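PDB 3RHF: putative polyphosphate kinase 2 family protein from Arthrobacter aurescens, which probably transfers phosphate between polyphosphate and nucleotides, as a member of the PPK2 family of P-loop kinases. Local coordinates for residues A8-A13 / P37-V42; L64-K69 / L270-A275; L77-A82 / I181-L186; V146-V151 / D222-A227. All blocks are in the same frame, centred on the assembly; numbering follows the deposited sequence.

Contact 3 is the core of the protein: two neighbouring parallel strands at the middle of the five-stranded sheet, almost wholly apolar on one face and joined by backbone bonds. The centres of the other three lie 19 to 23 Å from the chain centre. Contact 1, a surface meeting of two loops, relies on aromatic packing, two direct hydrogen bonds and a water. Contact 2 ties the end of helix 43-69, which leads into strand 75-82 of contact 3, to the loop before helix 279-287, beside the second subunit. Contact 4 packs two helices, apolar inside with a salt bridge at its margin; it touches contact 3 where Leu147 meets Gln81, whereas contacts 2 and 4 lie on opposite sides of the chain centre.

Contact 1 (A8-A13 / P37-V42); sequences AAVEFA and PGYTGV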
# COMPACT_ATOMS: atom_id res chain seq x y z
N ALA A 8 -3.57 -24.05 -14.17
CA ALA A 8 -4.30 -24.13 -12.89
C ALA A 8 -3.37 -24.16 -11.64
O ALA A 8 -2.13 -24.45 -11.75
CB ALA A 8 -5.25 -25.38 -12.89
N ALA A 9 -3.97 -23.88 -10.47
CA ALA A 9 -3.22 -23.69 -9.23
C ALA A 9 -2.75 -25.02 -8.68
O ALA A 9 -3.56 -25.83 -8.27
CB ALA A 9 -4.05 -22.96 -8.19
N VAL A 10 -1.42 -25.19 -8.67
CA VAL A 10 -0.73 -26.23 -7.98
C VAL A 10 -0.28 -25.63 -6.64
O VAL A 10 0.45 -24.65 -6.60
CB VAL A 10 0.48 -26.73 -8.81
CG1 VAL A 10 1.20 -27.84 -8.06
CG2 VAL A 10 0.06 -27.22 -10.22
N GLU A 11 -0.77 -26.22 -5.56
CA GLU A 11 -0.50 -25.79 -4.21
C GLU A 11 0.78 -26.39 -3.72
O GLU A 11 1.30 -27.33 -4.29
CB GLU A 11 -1.58 -26.31 -3.28
CG GLU A 11 -3.01 -25.99 -3.63
CD GLU A 11 -3.37 -24.53 -3.42
OE1 GLU A 11 -2.72 -23.82 -2.58
OE2 GLU A 11 -4.33 -24.08 -4.11
N PHE A 12 1.28 -25.89 -2.60
CA PHE A 12 2.45 -26.46 -1.99
C PHE A 12 2.18 -27.91 -1.59
O PHE A 12 1.13 -28.20 -1.00
CB PHE A 12 2.88 -25.62 -0.76
CG PHE A 12 3.75 -24.47 -1.11
CD1 PHE A 12 5.11 -24.58 -1.03
CD2 PHE A 12 3.20 -23.29 -1.57
CE1 PHE A 12 5.94 -23.52 -1.40
CE2 PHE A 12 3.99 -22.25 -1.93
CZ PHE A 12 5.39 -22.37 -1.85
N ALA A 13 3.12 -28.80 -1.90
CA ALA A 13 3.04 -30.20 -1.47
C ALA A 13 3.41 -30.27 -0.02
O ALA A 13 2.77 -30.98 0.73
CB ALA A 13 3.95 -31.12 -2.27
N PRO A 37 11.76 -25.41 -2.62
CA PRO A 37 11.40 -26.40 -1.62
C PRO A 37 9.94 -26.43 -1.26
O PRO A 37 9.31 -25.40 -1.04
CB PRO A 37 12.18 -25.96 -0.39
CG PRO A 37 13.29 -25.15 -0.90
CD PRO A 37 12.78 -24.47 -2.11
N GLY A 38 9.42 -27.64 -1.20
CA GLY A 38 8.02 -27.90 -0.91
C GLY A 38 7.11 -27.74 -2.11
O GLY A 38 5.92 -28.05 -1.98
N TYR A 39 7.62 -27.26 -3.25
CA TYR A 39 6.75 -26.92 -4.37
C TYR A 39 7.12 -27.79 -5.53
O TYR A 39 8.27 -27.79 -5.97
CB TYR A 39 6.90 -25.46 -4.80
CG TYR A 39 5.72 -24.98 -5.67
CD1 TYR A 39 4.45 -24.89 -5.16
CD2 TYR A 39 5.88 -24.64 -6.99
CE1 TYR A 39 3.39 -24.49 -5.92
CE2 TYR A 39 4.83 -24.22 -7.76
CZ TYR A 39 3.58 -24.17 -7.23
OH TYR A 39 2.51 -23.70 -7.95
N THR A 40 6.12 -28.50 -6.05
CA THR A 40 6.37 -29.47 -7.09
C THR A 40 6.00 -28.93 -8.44
O THR A 40 6.13 -29.65 -9.38
CB THR A 40 5.54 -30.75 -6.88
OG1 THR A 40 4.17 -30.43 -7.06
CG2 THR A 40 5.78 -31.38 -5.48
N GLY A 41 5.50 -27.71 -8.54
CA GLY A 41 5.13 -27.17 -9.85
C GLY A 41 6.25 -26.31 -10.39
O GLY A 41 7.27 -26.14 -9.73
N VAL A 42 6.06 -25.71 -11.55
CA VAL A 42 7.06 -24.81 -12.12
C VAL A 42 6.49 -23.38 -12.23
O VAL A 42 5.40 -23.12 -11.78
CB VAL A 42 7.59 -25.37 -13.47
CG1 VAL A 42 8.15 -26.77 -13.22
CG2 VAL A 42 6.50 -25.49 -14.53
O HOH W 1 3.75 -28.77 -4.78
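Tyr39 meets residues 10-12 with its ring and its hydroxyl, and this is the tight half of the contact. Its CD1 edge is directed at the face of Phe12, the CD1 atom standing above the ring centre; the centroids are 5.1 Å apart and the planes are inclined by 55°, an edge-to-face pair. With CG anti to the backbone N (chi1 -163°), Tyr39 reaches along the 8-13 segment far enough for OH to donate to Val10 O at 2.6 Å. The donor comes in at a bend and 24° from the carbonyl plane. A tyrosine suits this place because its ring packs on an aromatic neighbour while its hydroxyl serves a main-chain carbonyl. Gly38 O accepts a second bond, from Ala13 N at 2.9 Å, and the positive phi of Gly38 is one that glycine adopts readily.

Towards solvent the fit is slacker. Ala13 CB and Thr40 CG2 touch at 3.7 Å, and Val10 CG1 comes no nearer to Thr40 OG1 than 4.1 Å. Between the two backbones a water donates to Glu11 O at 2.9 Å and accepts from Thr40 N at 2.7 Å, doing the work of a direct bond where the chains stand apart. The carboxylate of Glu11 turns elsewhere, to a salt bridge with Arg56.

Tyr39 also packs on Asp45 and Leu49 of helix 43-69, and Phe12 on Tyr252 and Ile255 of helix 250-266. The whole is a pairing of two irregular segments, flanking helix 16-19 in the chain, that lays the N-terminal segment over the helical layer of the alpha/beta/alpha sandwich.

Contact 2 (L64-K69 / L270-A275); sequences LFAEGK and LDWPKA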
# COMPACT_ATOMS: atom_id res chain seq x y z
N LEU A 64 -8.61 -10.49 9.87
CA LEU A 64 -7.74 -9.95 10.93
C LEU A 64 -8.18 -8.56 11.34
O LEU A 64 -8.38 -8.26 12.50
CB LEU A 64 -6.25 -9.90 10.48
CG LEU A 64 -5.19 -9.56 11.57
CD1 LEU A 64 -5.11 -10.67 12.56
CD2 LEU A 64 -3.83 -9.39 10.95
N PHE A 65 -8.31 -7.69 10.36
CA PHE A 65 -8.74 -6.31 10.57
C PHE A 65 -10.11 -6.19 11.25
O PHE A 65 -10.28 -5.46 12.18
CB PHE A 65 -8.79 -5.61 9.24
CG PHE A 65 -8.97 -4.13 9.35
CD1 PHE A 65 -7.90 -3.32 9.58
CD2 PHE A 65 -10.20 -3.58 9.28
CE1 PHE A 65 -8.07 -1.94 9.71
CE2 PHE A 65 -10.38 -2.21 9.41
CZ PHE A 65 -9.31 -1.39 9.61
N ALA A 66 -11.09 -6.94 10.76
CA ALA A 66 -12.46 -6.86 11.25
C ALA A 66 -12.44 -7.28 12.69
O ALA A 66 -13.07 -6.64 13.54
CB ALA A 66 -13.38 -7.76 10.45
N GLU A 67 -11.71 -8.36 12.96
CA GLU A 67 -11.59 -8.86 14.33
C GLU A 67 -10.94 -7.81 15.21
O GLU A 67 -11.39 -7.57 16.34
CB GLU A 67 -10.76 -10.14 14.39
CG GLU A 67 -11.41 -11.33 13.73
CD GLU A 67 -11.79 -12.44 14.70
OE1 GLU A 67 -12.39 -12.14 15.74
OE2 GLU A 67 -11.50 -13.62 14.41
N GLY A 68 -9.88 -7.20 14.72
CA GLY A 68 -9.24 -6.15 15.49
C GLY A 68 -10.19 -4.99 15.81
O GLY A 68 -10.17 -4.47 16.91
N LYS A 69 -11.03 -4.59 14.85
CA LYS A 69 -11.98 -3.50 15.06
C LYS A 69 -12.98 -3.89 16.15
O LYS A 69 -13.61 -3.05 16.71
CB LYS A 69 -12.68 -3.09 13.73
CG LYS A 69 -13.93 -2.17 13.88
CD LYS A 69 -14.43 -1.36 12.57
CE LYS A 69 -15.92 -0.79 12.76
NZ LYS A 69 -16.60 -0.03 11.58
N LEU A 270 -9.23 -17.01 12.59
CA LEU A 270 -9.97 -15.79 12.30
C LEU A 270 -11.32 -16.17 11.66
O LEU A 270 -11.41 -17.09 10.88
CB LEU A 270 -9.14 -14.86 11.37
CG LEU A 270 -7.70 -14.48 11.78
CD1 LEU A 270 -6.97 -13.56 10.77
CD2 LEU A 270 -7.71 -13.82 13.17
N ASP A 271 -12.37 -15.46 12.06
CA ASP A 271 -13.61 -15.47 11.36
C ASP A 271 -14.19 -14.09 11.47
O ASP A 271 -13.75 -13.29 12.26
CB ASP A 271 -14.63 -16.48 11.93
CG ASP A 271 -15.67 -16.97 10.85
OD1 ASP A 271 -15.69 -16.43 9.69
OD2 ASP A 271 -16.47 -17.88 11.15
N TRP A 272 -15.21 -13.85 10.68
CA TRP A 272 -15.90 -12.59 10.67
C TRP A 272 -16.64 -12.38 11.96
O TRP A 272 -17.30 -13.29 12.46
CB TRP A 272 -16.94 -12.58 9.54
CG TRP A 272 -16.34 -12.84 8.20
CD1 TRP A 272 -16.53 -13.93 7.43
CD2 TRP A 272 -15.48 -11.97 7.47
NE1 TRP A 272 -15.84 -13.79 6.26
CE2 TRP A 272 -15.20 -12.59 6.26
CE3 TRP A 272 -14.94 -10.71 7.73
CZ2 TRP A 272 -14.38 -12.02 5.31
CZ3 TRP A 272 -14.12 -10.14 6.79
CH2 TRP A 272 -13.84 -10.80 5.59
N PRO A 273 -16.56 -11.16 12.49
CA PRO A 273 -17.34 -10.81 13.69
C PRO A 273 -18.84 -10.84 13.47
O PRO A 273 -19.33 -10.45 12.41
CB PRO A 273 -16.88 -9.38 14.02
CG PRO A 273 -15.62 -9.20 13.27
CD PRO A 273 -15.71 -10.06 12.04
N LYS A 274 -19.54 -11.34 14.47
CA LYS A 274 -21.00 -11.21 14.58
C LYS A 274 -21.39 -9.74 14.73
O LYS A 274 -20.67 -8.96 15.28
CB LYS A 274 -21.53 -11.97 15.83
CG LYS A 274 -21.21 -13.49 15.95
CD LYS A 274 -21.37 -14.25 14.59
CE LYS A 274 -21.75 -15.75 14.82
NZ LYS A 274 -21.48 -16.59 13.60
N ALA A 275 -22.57 -9.39 14.27
CA ALA A 275 -23.12 -8.06 14.46
C ALA A 275 -23.20 -7.75 15.94
O ALA A 275 -23.62 -8.57 16.71
CB ALA A 275 -24.48 -7.99 13.84
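The last turns of helix 43-69 run beside an irregular, extended segment, with CA atoms 6.4 Å apart at Leu64 and Leu270 and 6.1 Å at Glu67 and Pro273. Leu270 lays its CD1 against Leu64 CB at 3.7 Å, the two side chains crossing at a slant, a branched apolar residue filling the space beside the helix. Further along, Pro273 sets CD on the methyl of Ala66 at 3.6 Å; the small alanine lets the compact proline ring come close to the helix, and CG also rests on Ala66 O. The same methyl meets the edge of the Trp272 indole.

Glu67 supplies the polar link. Its chain bends at chi2 (-114°), which carries the carboxylate to the loop, where OE2 accepts from Asp271 N at 3.1 Å in a nearly straight bond (163° at the hydrogen). The donor approaches from above the carboxylate plane, 41° out of it. OE1 has a weak hydrogen bond from Asn72. An alanine at Glu67 would remove the carboxylate, and Asp271 N would probably lose this acceptor, leaving the loop less firmly fixed to the helix.

The ring of Trp208 of the second subunit meets that of Trp272 with the two planes nearly parallel, and it also packs on Ala66 and Pro273. The contact is thus plain helix-to-loop packing, in which the loop between helices 250-266 and 279-287 lies along helix 43-69 of the P-loop kinase fold at the dimer interface.

Contact 3 (L77-A82 / I181-L186); sequences LLILQA and IVKVML
Leu78 and Val182 interlock on one face of the sheet: the leucine CD1 leans across to the valine CG1 at 3.6 Å and also lies 4.4 Å from Val184 CG2, so that one methyl occupies the dip between two valines. Leu78 holds CG anti to its own N (chi1 179°), which tips the branch towards the neighbouring strand. One step on, Leu80 and Val184 stand side by side, pointing the same way, with CD2 against CG1 at 3.4 Å. Beta-branched valines are short and stiff, and their shallow relief takes the longer leucines. Leu261 and Ala264 of helix 250-266 cover Leu78 and Val182, while Val257 and Leu260 cover Val184.

These are adjacent parallel strands in the middle of a five-stranded sheet of order 2-3-1-4-5, the core of the three-layer alpha/beta/alpha sandwich of P-loop kinases. Their axes pass 4.7 Å apart at an angle of 16°, and backbone bonds alternate in direction between them, among them Val184 N to Ile79 O at 2.7 Å and Gln81 N to Val184 O at 3.0 Å.

On the face bearing Leu77, Ile79 and Gln81 the bumps are set differently. Ile79 CD1 fits between Ile181 CG2, at 4.0 Å, and the aliphatic part of Lys183, whose CG lies alongside. Beyond this greasy stem the lysine bends away at chi3 and chi4 to a buried salt bridge with Glu171, and the cation also faces Trp242. Gln81 likewise leads its amide away from Lys183's strand, to Ser141 and Glu144.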
# COMPACT_ATOMS: atom_id res chain seq x y z
N LEU A 77 3.22 -9.61 11.85
CA LEU A 77 4.43 -8.85 11.50
C LEU A 77 5.32 -9.74 10.63
O LEU A 77 5.86 -10.76 11.08
CB LEU A 77 5.20 -8.41 12.77
CG LEU A 77 6.51 -7.58 12.56
CD1 LEU A 77 6.27 -6.29 11.74
CD2 LEU A 77 7.28 -7.24 13.84
N LEU A 78 5.44 -9.31 9.36
CA LEU A 78 6.32 -9.88 8.40
C LEU A 78 7.61 -9.10 8.39
O LEU A 78 7.59 -7.87 8.15
CB LEU A 78 5.68 -9.81 7.03
CG LEU A 78 6.44 -10.35 5.82
CD1 LEU A 78 6.64 -11.90 5.90
CD2 LEU A 78 5.71 -9.99 4.54
N ILE A 79 8.72 -9.80 8.68
CA ILE A 79 10.07 -9.26 8.59
C ILE A 79 10.81 -9.86 7.41
O ILE A 79 11.06 -11.08 7.38
CB ILE A 79 10.95 -9.54 9.90
CG1 ILE A 79 10.30 -8.92 11.15
CG2 ILE A 79 12.31 -8.94 9.73
CD1 ILE A 79 10.94 -9.24 12.47
N LEU A 80 11.21 -8.98 6.50
CA LEU A 80 12.09 -9.36 5.39
C LEU A 80 13.52 -8.86 5.51
O LEU A 80 13.74 -7.67 5.67
CB LEU A 80 11.56 -8.87 4.09
CG LEU A 80 10.25 -9.54 3.78
CD1 LEU A 80 9.50 -8.61 2.81
CD2 LEU A 80 10.47 -10.93 3.22
N GLN A 81 14.49 -9.77 5.42
CA GLN A 81 15.90 -9.40 5.22
C GLN A 81 16.43 -10.08 3.99
O GLN A 81 16.03 -11.23 3.69
CB GLN A 81 16.74 -9.86 6.41
CG GLN A 81 16.39 -9.19 7.75
CD GLN A 81 16.97 -7.83 7.86
OE1 GLN A 81 16.49 -7.00 8.61
NE2 GLN A 81 18.01 -7.58 7.11
N ALA A 82 17.32 -9.39 3.29
CA ALA A 82 18.01 -9.93 2.13
C ALA A 82 19.07 -8.97 1.62
O ALA A 82 18.98 -7.79 1.86
CB ALA A 82 17.04 -10.24 1.02
N ILE A 181 4.87 -13.43 14.51
CA ILE A 181 6.02 -12.89 13.78
C ILE A 181 6.47 -13.84 12.74
O ILE A 181 6.91 -14.93 13.06
CB ILE A 181 7.24 -12.54 14.72
CG1 ILE A 181 6.86 -11.44 15.71
CG2 ILE A 181 8.54 -12.16 13.88
CD1 ILE A 181 7.84 -11.29 16.90
N VAL A 182 6.40 -13.42 11.49
CA VAL A 182 6.90 -14.21 10.36
C VAL A 182 8.21 -13.65 9.81
O VAL A 182 8.19 -12.60 9.13
CB VAL A 182 5.90 -14.22 9.22
CG1 VAL A 182 6.53 -14.81 8.01
CG2 VAL A 182 4.65 -15.02 9.62
N LYS A 183 9.33 -14.33 10.07
CA LYS A 183 10.64 -13.83 9.66
C LYS A 183 11.13 -14.56 8.39
O LYS A 183 11.15 -15.79 8.33
CB LYS A 183 11.68 -13.98 10.78
CG LYS A 183 11.27 -13.31 12.09
CD LYS A 183 12.46 -13.09 13.08
CE LYS A 183 13.08 -14.40 13.66
NZ LYS A 183 13.45 -14.34 15.12
N VAL A 184 11.50 -13.79 7.38
CA VAL A 184 11.89 -14.36 6.10
C VAL A 184 13.22 -13.79 5.67
O VAL A 184 13.46 -12.55 5.70
CB VAL A 184 10.83 -14.07 5.03
CG1 VAL A 184 11.44 -14.15 3.67
CG2 VAL A 184 9.67 -15.05 5.18
N MSE A 185 14.12 -14.68 5.28
CA MSE A 185 15.36 -14.23 4.62
C MSE A 185 15.36 -14.72 3.19
O MSE A 185 15.26 -15.91 2.92
CB MSE A 185 16.58 -14.71 5.35
CG MSE A 185 17.89 -14.06 4.81
SE MSE A 185 19.04 -15.39 3.91
CE MSE A 185 20.64 -14.24 3.54
N LEU A 186 15.43 -13.78 2.27
CA LEU A 186 15.51 -14.13 0.86
C LEU A 186 16.96 -14.37 0.46
O LEU A 186 17.76 -13.46 0.47
CB LEU A 186 14.95 -13.00 -0.02
CG LEU A 186 13.54 -12.54 0.28
CD1 LEU A 186 13.28 -11.40 -0.65
CD2 LEU A 186 12.58 -13.70 0.09

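Contact 4 (V146-V151 / D222-A227); sequences VLIHRV and DDYMDA
Val151 drops its CG2 methyl onto the Tyr224 ring, 3.8 Å from the centroid and only 10° off the ring normal, a CH-pi contact over the face. With its other methyl, CG1, anti to the backbone N (chi1 178°), the valine spreads both branches over the neighbouring helix, and CG1 reaches Asp223 CB at 3.9 Å. Tyr224 points along the same direction as Ile148, whose CG1 touches the phenol OH at 3.5 Å; a weak bond to Glu217 engages that hydroxyl. Deeper in, Leu147 places CD2 on Ala227 CB at 3.6 Å, the small alanine making room for a bulky neighbour.

The contact is packing of the short helix 148-151 and the turn before it against helix 221-235, in the helical part of the P-loop kinase fold. At its margin Arg150, extended from CG to NE, passes its CD over Ala227 CB to reach Asp226. NH1 donates to OD2 at 2.9 Å, on the anti side but tilted out of the carboxylate plane, in a bent bond, and NH2 adds a weak bond to the same oxygen; the two planes lie 58° apart. A methionine in place of Arg150 would take away the guanidinium and is likely to leave the Asp226 carboxylate without this opposite charge.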
# COMPACT_ATOMS: atom_id res chain seq x y z
N VAL A 146 22.56 -6.37 13.75
CA VAL A 146 23.54 -7.44 13.93
C VAL A 146 24.10 -8.03 12.62
O VAL A 146 24.67 -9.12 12.63
CB VAL A 146 22.98 -8.59 14.76
CG1 VAL A 146 22.62 -8.07 16.11
CG2 VAL A 146 21.80 -9.26 14.06
N LEU A 147 23.92 -7.32 11.51
CA LEU A 147 24.43 -7.78 10.21
C LEU A 147 25.48 -6.79 9.67
O LEU A 147 26.64 -7.06 9.71
CB LEU A 147 23.31 -7.97 9.17
CG LEU A 147 22.31 -9.06 9.53
CD1 LEU A 147 21.02 -8.89 8.76
CD2 LEU A 147 22.90 -10.46 9.35
N ILE A 148 25.03 -5.65 9.18
CA ILE A 148 25.92 -4.68 8.62
C ILE A 148 26.94 -4.33 9.72
O ILE A 148 28.15 -4.36 9.50
CB ILE A 148 25.12 -3.48 7.98
CG1 ILE A 148 26.03 -2.65 7.06
CG2 ILE A 148 24.53 -2.57 9.00
CD1 ILE A 148 25.25 -1.69 6.08
N HIS A 149 26.46 -4.09 10.93
CA HIS A 149 27.33 -3.69 12.04
C HIS A 149 28.37 -4.77 12.33
O HIS A 149 29.50 -4.47 12.67
CB HIS A 149 26.50 -3.42 13.29
CG HIS A 149 25.72 -2.14 13.25
ND1 HIS A 149 25.84 -1.16 14.22
CD2 HIS A 149 24.79 -1.69 12.37
CE1 HIS A 149 25.03 -0.16 13.94
NE2 HIS A 149 24.39 -0.45 12.82
N ARG A 150 28.00 -6.03 12.20
CA ARG A 150 28.96 -7.09 12.42
C ARG A 150 30.06 -7.05 11.37
O ARG A 150 31.23 -6.85 11.69
CB ARG A 150 28.25 -8.42 12.42
CG ARG A 150 29.16 -9.57 12.71
CD ARG A 150 28.34 -10.78 12.96
NE ARG A 150 29.08 -11.86 13.58
CZ ARG A 150 29.92 -12.67 12.93
NH1 ARG A 150 30.16 -12.55 11.60
NH2 ARG A 150 30.50 -13.64 13.61
N VAL A 151 29.66 -7.23 10.11
CA VAL A 151 30.55 -7.20 8.97
C VAL A 151 31.60 -6.12 9.07
O VAL A 151 32.78 -6.39 8.88
CB VAL A 151 29.77 -6.97 7.68
CG1 VAL A 151 30.74 -6.88 6.47
CG2 VAL A 151 28.77 -8.07 7.47
N ASP A 222 30.92 -12.90 1.88
CA ASP A 222 30.94 -14.09 2.71
C ASP A 222 30.81 -13.70 4.18
O ASP A 222 30.32 -14.50 4.95
CB ASP A 222 32.20 -14.94 2.47
CG ASP A 222 32.24 -15.56 1.05
OD1 ASP A 222 31.26 -16.24 0.62
OD2 ASP A 222 33.28 -15.36 0.38
N ASP A 223 31.26 -12.49 4.54
CA ASP A 223 31.11 -11.96 5.90
C ASP A 223 29.59 -11.81 6.21
O ASP A 223 29.08 -12.29 7.26
CB ASP A 223 31.83 -10.60 6.07
CG ASP A 223 33.39 -10.68 5.94
OD1 ASP A 223 34.01 -11.56 6.58
OD2 ASP A 223 34.00 -9.83 5.21
N TYR A 224 28.85 -11.21 5.27
CA TYR A 224 27.40 -11.16 5.35
C TYR A 224 26.77 -12.52 5.47
O TYR A 224 25.93 -12.69 6.31
CB TYR A 224 26.81 -10.44 4.16
CG TYR A 224 26.80 -8.93 4.26
CD1 TYR A 224 25.86 -8.25 5.04
CD2 TYR A 224 27.70 -8.18 3.54
CE1 TYR A 224 25.85 -6.84 5.11
CE2 TYR A 224 27.69 -6.81 3.59
CZ TYR A 224 26.78 -6.13 4.37
OH TYR A 224 26.83 -4.76 4.35
N MSE A 225 27.13 -13.50 4.66
CA MSE A 225 26.56 -14.84 4.88
C MSE A 225 26.83 -15.39 6.28
O MSE A 225 25.99 -16.11 6.84
CB MSE A 225 27.10 -15.86 3.88
CG MSE A 225 26.63 -15.71 2.41
SE MSE A 225 24.72 -15.31 2.09
CE MSE A 225 24.75 -13.34 2.23
N ASP A 226 28.00 -15.07 6.83
CA ASP A 226 28.37 -15.52 8.19
C ASP A 226 27.48 -14.80 9.25
O ASP A 226 26.97 -15.41 10.21
CB ASP A 226 29.90 -15.33 8.44
CG ASP A 226 30.37 -15.97 9.74
OD1 ASP A 226 30.22 -17.21 9.87
OD2 ASP A 226 30.85 -15.24 10.65
N ALA A 227 27.30 -13.50 9.06
CA ALA A 227 26.48 -12.69 9.93
C ALA A 227 25.07 -13.26 10.00
O ALA A 227 24.49 -13.39 11.08
CB ALA A 227 26.45 -11.27 9.44